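Local coordinates for protein 3-alpha-hydroxysteroid dehydrogenase (PDB 2DKN) that probably catalyses the NAD(H)-dependent interconversion of 3-alpha-hydroxysteroids and 3-oxosteroids, as a Rossmann-fold short-chain dehydrogenase that binds NADH, at residues A[18-23]-A[216-221]; A[36-41]-A[56-61]; A[96-101]-A[169-174]; A[162-167]-A[176-181]. One frame throughout, in Å; residues are numbered along the deposited sequence.

How the contacts relate
Four contacts sample both layers of helices around one parallel sheet, a worked example of the Rossmann fold. Contact 1 joins helices 12-23 and 217-228 on one face. Contacts 2 and 4 each set a helix against a strand on the other face, at strand 38-39 on the sheet's outer edge and at strand 177-183, their centres about 22 Å apart. Contact 3, between helices 79-102 and 168-173, touches both. Along the chain, contact 1 encloses the others, contact 2 closes before contacts 3 and 4 begin, and these two interleave. Contacts 1 and 4 meet through Val-220 and Val-181. Contact 2 lies at the adenine end of the NADH site, whereas contacts 3 and 4 both reach the second subunit.

Contact 1 of 4, residues A[18-23]-A[216-221]; sequences KELLAR and EPREVA
Leu-20 lies across the side chain of Arg-218 at about a right angle, and together they account for most of the surface this contact buries. The CD1 methyl of Leu-20 comes 3.8 Å from Arg-218 NE and 3.9 Å from Arg-218 CD, while Leu-20 CG sits over one face of the guanidinium, toward its rim. The bend of Arg-218 at its second torsion (chi2 81°) turns the chain toward helix 12-23 and brings its end to Leu-20. From its own helix, Ala-221 CB approaches the same Leu-20 CD1 at 4.0 Å; this one methyl therefore touches both an apolar neighbour and the flank of an arginine. In the short-chain dehydrogenase version of the Rossmann fold these helices pack against each other on one face of the parallel sheet, and here the short segments cross at -56° with axes 10.1 Å apart. Helix 217-228 supplies further cover for Leu-20 through Glu-222 and Ala-225. Toward solvent the contact turns polar: the Arg-23 guanidinium, whose place in the model is doubtful, comes near Arg-218, with about 4.1 Å between Arg-23 NH2 and Arg-218 NH2. The proximity of like charges is probably eased by a long, weak ion pair from Arg-218 NE to Glu-222.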
# COMPACT_ATOMS: atom_id res chain seq x y z
N LYS A 18 9.25 7.43 15.47
CA LYS A 18 9.59 7.33 16.89
C LYS A 18 8.73 8.31 17.69
O LYS A 18 8.16 7.97 18.71
CB LYS A 18 11.08 7.63 17.09
CG LYS A 18 11.51 7.97 18.53
CD LYS A 18 13.03 8.24 18.57
CE LYS A 18 13.36 9.63 17.95
NZ LYS A 18 14.84 10.02 17.84
N GLU A 19 8.64 9.54 17.19
CA GLU A 19 7.84 10.58 17.85
C GLU A 19 6.35 10.22 17.85
O GLU A 19 5.69 10.29 18.89
CB GLU A 19 8.07 11.89 17.13
CG GLU A 19 7.27 13.05 17.64
CD GLU A 19 7.81 14.35 17.08
OE1 GLU A 19 8.92 14.75 17.49
OE2 GLU A 19 7.13 14.97 16.24
N LEU A 20 5.84 9.86 16.69
CA LEU A 20 4.43 9.43 16.57
C LEU A 20 4.05 8.32 17.58
O LEU A 20 3.07 8.44 18.31
CB LEU A 20 4.14 9.00 15.13
CG LEU A 20 2.70 8.63 14.73
CD1 LEU A 20 2.58 8.57 13.21
CD2 LEU A 20 2.27 7.31 15.34
N LEU A 21 4.82 7.23 17.59
CA LEU A 21 4.54 6.10 18.48
C LEU A 21 4.67 6.45 19.96
O LEU A 21 3.91 5.97 20.80
CB LEU A 21 5.46 4.91 18.16
CG LEU A 21 5.20 4.28 16.77
CD1 LEU A 21 6.25 3.21 16.47
CD2 LEU A 21 3.78 3.68 16.63
N ALA A 22 5.67 7.27 20.28
CA ALA A 22 5.93 7.64 21.67
C ALA A 22 4.72 8.44 22.22
O ALA A 22 4.23 8.17 23.32
CB ALA A 22 7.20 8.45 21.77
N ARG A 23 4.26 9.39 21.41
CA ARG A 23 3.11 10.22 21.77
C ARG A 23 1.82 9.43 21.92
O ARG A 23 0.94 9.80 22.71
CB ARG A 23 2.94 11.34 20.76
CG ARG A 23 4.03 12.34 20.92
CD ARG A 23 3.96 13.44 19.92
NE ARG A 23 5.21 14.19 19.89
CZ ARG A 23 5.54 15.03 18.93
NH1 ARG A 23 6.71 15.67 18.97
NH2 ARG A 23 4.71 15.24 17.91
N GLU A 216 5.71 14.48 3.76
CA GLU A 216 6.39 14.84 4.99
C GLU A 216 6.71 13.50 5.66
O GLU A 216 5.96 12.52 5.48
CB GLU A 216 5.54 15.75 5.89
CG GLU A 216 5.38 17.15 5.29
CD GLU A 216 6.73 17.85 5.07
OE1 GLU A 216 6.99 18.33 3.95
OE2 GLU A 216 7.56 17.87 6.01
N PRO A 217 7.83 13.41 6.40
CA PRO A 217 8.15 12.11 7.02
C PRO A 217 7.01 11.56 7.86
O PRO A 217 6.82 10.36 7.92
CB PRO A 217 9.36 12.42 7.91
CG PRO A 217 9.88 13.74 7.47
CD PRO A 217 8.87 14.43 6.63
N ARG A 218 6.27 12.43 8.55
CA ARG A 218 5.16 11.97 9.39
C ARG A 218 4.09 11.23 8.57
O ARG A 218 3.41 10.36 9.11
CB ARG A 218 4.55 13.16 10.12
CG ARG A 218 3.22 12.90 10.79
CD ARG A 218 3.34 12.22 12.12
NE ARG A 218 2.08 12.34 12.86
CZ ARG A 218 1.96 12.88 14.07
NH1 ARG A 218 0.76 12.93 14.64
NH2 ARG A 218 3.03 13.34 14.71
N GLU A 219 3.91 11.59 7.29
CA GLU A 219 2.89 10.94 6.45
C GLU A 219 3.28 9.48 6.18
O GLU A 219 2.43 8.57 6.18
CB GLU A 219 2.69 11.70 5.13
CG GLU A 219 2.19 13.11 5.35
CD GLU A 219 1.98 13.84 4.07
OE1 GLU A 219 0.81 13.91 3.64
OE2 GLU A 219 2.95 14.36 3.50
N VAL A 220 4.57 9.25 5.99
CA VAL A 220 5.06 7.87 5.87
C VAL A 220 4.96 7.16 7.21
O VAL A 220 4.54 6.00 7.26
CB VAL A 220 6.49 7.81 5.32
CG1 VAL A 220 7.00 6.35 5.30
CG2 VAL A 220 6.52 8.40 3.90
N ALA A 221 5.31 7.84 8.30
CA ALA A 221 5.19 7.26 9.62
C ALA A 221 3.76 6.79 9.93
O ALA A 221 3.57 5.72 10.54
CB ALA A 221 5.65 8.27 10.67

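Contact 2 of 4, residues A[36-41]-A[56-61]; sequences ADIEAD and LDRCGG. With NAI (1,4-dihydronicotinamide adenine dinucleotide), chain C.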
# COMPACT_ATOMS: atom_id res chain seq x y z
N ALA A 36 20.79 7.64 19.48
CA ALA A 36 19.71 6.66 19.61
C ALA A 36 19.94 5.86 20.87
O ALA A 36 21.05 5.87 21.40
CB ALA A 36 19.67 5.72 18.38
N ASP A 37 18.90 5.17 21.34
CA ASP A 37 19.03 4.24 22.47
C ASP A 37 20.15 3.25 22.23
O ASP A 37 20.93 2.96 23.13
CB ASP A 37 17.73 3.44 22.66
CG ASP A 37 16.55 4.32 22.97
OD1 ASP A 37 15.46 4.03 22.44
OD2 ASP A 37 16.72 5.31 23.73
N ILE A 38 20.21 2.73 21.01
CA ILE A 38 21.19 1.72 20.64
C ILE A 38 21.98 2.25 19.45
O ILE A 38 21.40 2.56 18.41
CB ILE A 38 20.49 0.40 20.26
CG1 ILE A 38 19.77 -0.21 21.47
CG2 ILE A 38 21.48 -0.63 19.68
CD1 ILE A 38 18.83 -1.31 21.03
N GLU A 39 23.30 2.39 19.62
CA GLU A 39 24.15 2.95 18.58
C GLU A 39 24.89 1.79 17.95
O GLU A 39 25.64 1.07 18.64
CB GLU A 39 25.10 4.03 19.14
CG GLU A 39 24.33 5.06 19.92
CD GLU A 39 25.08 6.35 20.25
OE1 GLU A 39 26.31 6.41 20.13
OE2 GLU A 39 24.38 7.31 20.63
N ALA A 40 24.63 1.56 16.67
CA ALA A 40 25.19 0.41 15.97
C ALA A 40 25.26 0.68 14.48
O ALA A 40 24.40 1.38 13.91
CB ALA A 40 24.35 -0.84 16.23
N ASP A 41 26.29 0.13 13.86
CA ASP A 41 26.51 0.26 12.43
C ASP A 41 25.91 -0.96 11.72
O ASP A 41 26.49 -2.04 11.71
CB ASP A 41 28.02 0.41 12.13
CG ASP A 41 28.33 0.42 10.63
OD1 ASP A 41 29.53 0.31 10.24
OD2 ASP A 41 27.39 0.54 9.82
N LEU A 56 17.22 -7.09 22.16
CA LEU A 56 16.71 -8.18 23.00
C LEU A 56 16.82 -7.84 24.48
O LEU A 56 15.89 -8.08 25.26
CB LEU A 56 17.45 -9.49 22.72
CG LEU A 56 17.16 -10.08 21.33
CD1 LEU A 56 18.08 -11.29 21.02
CD2 LEU A 56 15.70 -10.47 21.20
N ASP A 57 17.96 -7.26 24.87
CA ASP A 57 18.14 -6.87 26.26
C ASP A 57 17.09 -5.83 26.65
O ASP A 57 16.45 -5.95 27.69
CB ASP A 57 19.55 -6.31 26.48
CG ASP A 57 19.76 -5.83 27.90
OD1 ASP A 57 19.56 -6.64 28.83
OD2 ASP A 57 20.08 -4.64 28.10
N ARG A 58 16.91 -4.82 25.81
CA ARG A 58 16.00 -3.72 26.15
C ARG A 58 14.52 -4.13 26.23
O ARG A 58 13.75 -3.54 26.99
CB ARG A 58 16.20 -2.52 25.23
CG ARG A 58 17.49 -1.77 25.56
CD ARG A 58 17.74 -0.53 24.73
NE ARG A 58 18.56 0.44 25.46
CZ ARG A 58 19.88 0.37 25.64
NH1 ARG A 58 20.60 -0.64 25.15
NH2 ARG A 58 20.49 1.33 26.34
N CYS A 59 14.13 -5.13 25.44
CA CYS A 59 12.72 -5.54 25.42
C CYS A 59 12.46 -6.83 26.20
O CYS A 59 11.33 -7.35 26.21
CB CYS A 59 12.22 -5.66 23.97
SG CYS A 59 12.84 -7.10 23.07
N GLY A 60 13.49 -7.35 26.85
CA GLY A 60 13.37 -8.60 27.58
C GLY A 60 13.03 -9.78 26.69
O GLY A 60 12.37 -10.73 27.11
N GLY A 61 13.50 -9.72 25.44
CA GLY A 61 13.30 -10.82 24.50
C GLY A 61 11.87 -10.98 24.00
O GLY A 61 11.53 -12.04 23.45
PA NAI C . 17.40 9.74 6.71
O1A NAI C . 18.79 9.78 6.24
O2A NAI C . 16.81 10.99 7.24
O5B NAI C . 17.25 8.61 7.84
C5B NAI C . 17.85 7.36 7.70
C4B NAI C . 18.44 6.99 9.05
O4B NAI C . 19.04 5.72 8.85
C3B NAI C . 19.52 7.96 9.52
O3B NAI C . 19.34 8.32 10.87
C2B NAI C . 20.77 7.10 9.39
O2B NAI C . 21.80 7.43 10.30
C1B NAI C . 20.23 5.68 9.57
N9A NAI C . 21.25 4.79 9.00
C8A NAI C . 21.79 4.82 7.73
N7A NAI C . 22.76 3.87 7.68
C5A NAI C . 22.86 3.26 8.89
C6A NAI C . 23.68 2.25 9.41
N6A NAI C . 24.74 1.75 8.73
N1A NAI C . 23.50 1.86 10.72
C2A NAI C . 22.55 2.44 11.52
N3A NAI C . 21.74 3.44 11.02
C4A NAI C . 21.91 3.85 9.73
O3 NAI C . 16.58 9.16 5.46
PN NAI C . 15.01 8.79 5.37
O1N NAI C . 14.32 8.93 6.67
O2N NAI C . 14.48 9.54 4.22
O5D NAI C . 15.12 7.24 4.97
C5D NAI C . 14.48 6.23 5.74
C4D NAI C . 14.23 5.07 4.79
O4D NAI C . 13.32 5.50 3.79
C3D NAI C . 15.48 4.60 4.06
O3D NAI C . 15.43 3.18 3.99
C2D NAI C . 15.28 5.14 2.64
O2D NAI C . 15.89 4.31 1.69
C1D NAI C . 13.76 5.09 2.52
N1N NAI C . 13.24 5.98 1.45
C2N NAI C . 13.44 7.33 1.53
C3N NAI C . 12.93 8.16 0.53
C7N NAI C . 13.10 9.65 0.65
O7N NAI C . 12.70 10.38 -0.46
N7N NAI C . 13.59 10.23 1.76
C4N NAI C . 12.21 7.61 -0.55
C5N NAI C . 11.98 6.22 -0.59
C6N NAI C . 12.51 5.42 0.42
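Arg-58 reaches out from the last turn of helix 45-59 and lays its long side chain against Ile-38 and the backbone of Asp-37. From CB the chain runs extended through CG to NE (chi2 -178°), antiparallel to the side chain of Ile-38. CB and CG only carry the reach; the first atom to touch is CD, which lies 3.9 Å from both Ile-38 CG1 and Ile-38 CD1. Next along, NE passes 4.2 Å from Asp-37 CB. From NE outward the group is flat, and the carbonyl oxygen of Asp-37 lies over one face of it, near the rim, with Arg-58 NH2 3.6 Å from Asp-37 O. Since the oxygen sits above the plane, the attraction is probably electrostatic without a directed bond. The other terminal nitrogen, NH1, rests 3.8 Å from Ile-38 CG1. The Asp-37 carboxylate makes no salt bridge with the arginine (Asp-37 OD2 to Arg-58 NE 5.5 Å); its OD1 accepts the backbone N-H of Gly-30. Beyond Arg-58 the helix closes in a Schellman motif at Gly-60. At the far end of the other segment, NADH donates from its adenine N6A to Asp-41 OD2 (3.1 Å, 151°), an oxygen that Ser-43 also holds. Strand 38-39 followed by helix 45-59 opens the crossover to strand 65-68 that is characteristic of the Rossmann fold, with the adenine bound just beyond the strand.

Contact 3 of 4, residues A[96-101]-A[169-174]; sequences GLAEAL and VDWAGR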
# COMPACT_ATOMS: atom_id res chain seq x y z
N GLY A 96 17.28 -11.98 13.40
CA GLY A 96 17.68 -11.97 14.80
C GLY A 96 16.58 -11.70 15.81
O GLY A 96 16.64 -12.17 16.97
N LEU A 97 15.55 -10.98 15.37
CA LEU A 97 14.44 -10.58 16.24
C LEU A 97 13.13 -11.32 15.96
O LEU A 97 12.13 -11.07 16.63
CB LEU A 97 14.24 -9.06 16.15
CG LEU A 97 15.43 -8.22 16.61
CD1 LEU A 97 15.24 -6.77 16.28
CD2 LEU A 97 15.65 -8.36 18.14
N ALA A 98 13.15 -12.27 15.00
CA ALA A 98 11.96 -13.07 14.67
C ALA A 98 11.37 -13.77 15.89
O ALA A 98 10.14 -13.76 16.11
CB ALA A 98 12.30 -14.11 13.59
N GLU A 99 12.24 -14.35 16.71
CA GLU A 99 11.77 -15.08 17.88
C GLU A 99 11.14 -14.14 18.92
O GLU A 99 10.06 -14.41 19.44
CB GLU A 99 12.91 -15.89 18.49
CG GLU A 99 12.51 -16.65 19.75
CD GLU A 99 13.67 -17.45 20.30
OE1 GLU A 99 14.74 -16.87 20.55
OE2 GLU A 99 13.51 -18.67 20.46
N ALA A 100 11.81 -13.03 19.19
CA ALA A 100 11.24 -12.01 20.07
C ALA A 100 9.88 -11.50 19.59
O ALA A 100 8.97 -11.32 20.38
CB ALA A 100 12.21 -10.85 20.26
N LEU A 101 9.76 -11.24 18.29
CA LEU A 101 8.49 -10.82 17.71
C LEU A 101 7.42 -11.89 17.90
O LEU A 101 6.27 -11.58 18.19
CB LEU A 101 8.64 -10.50 16.22
CG LEU A 101 9.33 -9.13 15.98
CD1 LEU A 101 9.87 -9.07 14.53
CD2 LEU A 101 8.42 -7.96 16.28
N VAL A 169 5.07 -16.96 4.45
CA VAL A 169 4.58 -18.12 5.21
C VAL A 169 5.36 -18.32 6.52
O VAL A 169 4.75 -18.56 7.55
CB VAL A 169 4.63 -19.40 4.34
CG1 VAL A 169 4.34 -20.64 5.19
CG2 VAL A 169 3.63 -19.28 3.23
N ASP A 170 6.68 -18.17 6.48
CA ASP A 170 7.48 -18.28 7.73
C ASP A 170 7.00 -17.29 8.78
O ASP A 170 6.82 -17.64 9.96
CB ASP A 170 8.97 -18.06 7.46
CG ASP A 170 9.60 -19.20 6.68
OD1 ASP A 170 10.66 -18.97 6.06
OD2 ASP A 170 9.02 -20.32 6.67
N TRP A 171 6.78 -16.04 8.36
CA TRP A 171 6.26 -15.01 9.30
C TRP A 171 4.84 -15.31 9.81
O TRP A 171 4.56 -15.17 10.99
CB TRP A 171 6.39 -13.60 8.69
CG TRP A 171 7.83 -13.19 8.66
CD1 TRP A 171 8.69 -13.26 7.59
CD2 TRP A 171 8.60 -12.72 9.77
NE1 TRP A 171 9.96 -12.84 7.98
CE2 TRP A 171 9.93 -12.52 9.31
CE3 TRP A 171 8.31 -12.47 11.11
CZ2 TRP A 171 10.96 -12.04 10.15
CZ3 TRP A 171 9.33 -12.01 11.96
CH2 TRP A 171 10.64 -11.80 11.46
N ALA A 172 3.96 -15.76 8.93
CA ALA A 172 2.64 -16.19 9.38
C ALA A 172 2.77 -17.31 10.41
O ALA A 172 2.02 -17.35 11.39
CB ALA A 172 1.77 -16.66 8.20
N GLY A 173 3.71 -18.21 10.20
CA GLY A 173 3.84 -19.37 11.10
C GLY A 173 4.29 -18.96 12.49
O GLY A 173 3.96 -19.64 13.47
N ARG A 174 5.03 -17.84 12.56
CA ARG A 174 5.44 -17.21 13.82
C ARG A 174 4.36 -16.32 14.44
O ARG A 174 4.53 -15.83 15.55
CB ARG A 174 6.69 -16.35 13.60
CG ARG A 174 7.94 -17.13 13.29
CD ARG A 174 9.11 -16.18 12.98
NE ARG A 174 10.20 -16.91 12.34
CZ ARG A 174 10.65 -16.64 11.12
NH1 ARG A 174 11.63 -17.37 10.61
NH2 ARG A 174 10.14 -15.63 10.42
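Ala-98 CB touches the indole of Trp-171 and the guanidinium of Arg-174. The tight part is apolar and buried: Ala-98 CB meets Trp-171 CH2 at 3.6 Å, and Leu-101 CD1 reaches Trp-171 CZ3 at 3.9 Å. Val-176 adds to the same core, touching both Leu-101 and Trp-171. Toward the solvent side Arg-174, only partly exposed, forms a lid. Its chain runs extended from CG to NE after a first torsion that sets CG anti to the carbonyl carbon (chi1 -68°), and NH2 ends over the centre of the indole, 3.2 Å above the ring plane, while Trp-171 CD1 lies at the edge of the guanidinium, in its plane. One guanidinium face is turned to Ala-98, with Arg-174 NE 3.7 Å from Ala-98 CB. Farther out, Val-169 and Ala-172 pack on Leu-249 and Pro-210 of the second subunit. A leucine in place of Arg-174 would probably leave the indole face without the charged NH2 end over it and Ala-98 CB without the flat group that covers it. Joining helix 79-102 to the short helix 168-173 before strand 177-183, the contact is van der Waals in its chemistry, Ala-98 CB against ring and guanidinium face; within segment 169-174 the indole beneath NH2 would probably help to stabilise the arginine's charge.

Contact 4 of 4, residues A[162-167]-A[176-181]; sequences CLARRN and VRLNVV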
# COMPACT_ATOMS: atom_id res chain seq x y z
N CYS A 162 11.11 -8.13 -2.17
CA CYS A 162 10.94 -9.56 -2.51
C CYS A 162 11.12 -10.47 -1.31
O CYS A 162 10.41 -11.47 -1.16
CB CYS A 162 11.94 -9.98 -3.59
SG CYS A 162 11.46 -9.45 -5.26
N LEU A 163 12.12 -10.16 -0.50
CA LEU A 163 12.41 -10.91 0.72
C LEU A 163 11.18 -10.97 1.63
O LEU A 163 10.79 -12.06 2.08
CB LEU A 163 13.62 -10.29 1.44
CG LEU A 163 13.95 -10.90 2.82
CD1 LEU A 163 14.37 -12.34 2.63
CD2 LEU A 163 15.01 -10.08 3.59
N ALA A 164 10.56 -9.82 1.88
CA ALA A 164 9.37 -9.75 2.72
C ALA A 164 8.26 -10.67 2.17
O ALA A 164 7.63 -11.43 2.91
CB ALA A 164 8.87 -8.32 2.81
N ARG A 165 8.07 -10.61 0.87
CA ARG A 165 7.01 -11.40 0.22
C ARG A 165 7.36 -12.88 0.17
O ARG A 165 6.50 -13.74 0.38
CB ARG A 165 6.73 -10.84 -1.15
CG ARG A 165 6.04 -9.46 -1.07
CD ARG A 165 6.02 -8.77 -2.43
NE ARG A 165 5.06 -9.34 -3.37
CZ ARG A 165 3.73 -9.21 -3.27
NH1 ARG A 165 3.19 -8.58 -2.24
NH2 ARG A 165 2.94 -9.77 -4.18
N ARG A 166 8.63 -13.18 -0.09
CA ARG A 166 9.07 -14.58 -0.20
C ARG A 166 8.88 -15.32 1.11
O ARG A 166 8.53 -16.52 1.12
CB ARG A 166 10.52 -14.67 -0.64
CG ARG A 166 10.96 -16.09 -0.97
CD ARG A 166 12.48 -16.16 -1.12
NE ARG A 166 13.15 -16.00 0.17
CZ ARG A 166 14.46 -15.79 0.29
NH1 ARG A 166 15.23 -15.68 -0.79
NH2 ARG A 166 15.00 -15.67 1.50
N ASN A 167 9.09 -14.62 2.22
CA ASN A 167 9.07 -15.24 3.57
C ASN A 167 7.71 -15.12 4.28
O ASN A 167 7.60 -15.27 5.49
CB ASN A 167 10.16 -14.59 4.43
CG ASN A 167 11.60 -14.95 3.98
OD1 ASN A 167 12.56 -14.40 4.53
ND2 ASN A 167 11.74 -15.88 3.02
N VAL A 176 3.37 -13.46 13.18
CA VAL A 176 3.84 -12.08 13.07
C VAL A 176 3.54 -11.59 11.65
O VAL A 176 3.93 -12.24 10.69
CB VAL A 176 5.38 -11.98 13.30
CG1 VAL A 176 5.85 -10.51 13.20
CG2 VAL A 176 5.78 -12.56 14.65
N ARG A 177 2.87 -10.45 11.51
CA ARG A 177 2.65 -9.92 10.17
C ARG A 177 3.89 -9.17 9.70
O ARG A 177 4.64 -8.61 10.52
CB ARG A 177 1.42 -8.98 10.13
CG ARG A 177 0.11 -9.71 10.45
CD ARG A 177 -1.11 -8.79 10.35
NE ARG A 177 -1.05 -7.71 11.34
CZ ARG A 177 -0.66 -6.46 11.08
NH1 ARG A 177 -0.28 -6.10 9.83
NH2 ARG A 177 -0.65 -5.57 12.06
N LEU A 178 4.12 -9.15 8.39
CA LEU A 178 5.28 -8.44 7.84
C LEU A 178 4.86 -7.79 6.54
O LEU A 178 4.41 -8.48 5.60
CB LEU A 178 6.43 -9.42 7.58
CG LEU A 178 7.62 -8.82 6.83
CD1 LEU A 178 8.29 -7.68 7.62
CD2 LEU A 178 8.63 -9.92 6.48
N ASN A 179 5.02 -6.47 6.46
CA ASN A 179 4.61 -5.70 5.30
C ASN A 179 5.71 -4.74 4.90
O ASN A 179 6.65 -4.52 5.66
CB ASN A 179 3.32 -4.94 5.62
CG ASN A 179 2.14 -5.88 5.83
OD1 ASN A 179 1.64 -6.48 4.87
ND2 ASN A 179 1.73 -6.05 7.06
N VAL A 180 5.60 -4.16 3.72
CA VAL A 180 6.56 -3.16 3.25
C VAL A 180 5.84 -1.87 2.93
O VAL A 180 4.75 -1.89 2.36
CB VAL A 180 7.23 -3.64 1.94
CG1 VAL A 180 8.23 -2.60 1.40
CG2 VAL A 180 7.90 -5.01 2.14
N VAL A 181 6.42 -0.74 3.34
CA VAL A 181 5.95 0.57 2.90
C VAL A 181 6.94 1.06 1.86
O VAL A 181 8.15 0.99 2.07
CB VAL A 181 5.81 1.55 4.10
CG1 VAL A 181 5.63 2.95 3.64
CG2 VAL A 181 4.59 1.12 4.96
O HOH W 1 5.39 -11.18 4.64
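With CG trans to N (chi1 172°) and a turn at chi2 (63°), Leu-178 brings CD2 to within 3.8 Å of Ala-164 CA. Val-180, two residues on, holds CG1 anti to its own N (chi1 179°), which leaves CG2 facing the same alanine. These residues join helix 149-166 to strand 177-183, part of the Rossmann-fold beta-alpha-beta crossover that leads from strand 108-112 to its neighbour in the parallel sheet. Ala-164 is at the centre: its CB comes 3.5 Å from Val-180 CG2 and 4.0 Å from Leu-178 CD2. The small side chain is consistent with the close approach of helix and strand, the CA atoms of Ala-164 and Leu-178 being 6.7 Å apart. Ile-111 of strand 108-112 also touches Ala-164, and Leu-94 of helix 79-102 covers Leu-178. The helix additionally serves the dimer, for Arg-165 forms a salt bridge with Asp-247 of the second subunit. Beside the apolar patch, the polar backbone of helix and strand is joined by a single bound water, which donates both its hydrogens, to Ala-164 O at 2.8 Å and to Leu-178 O at 3.0 Å.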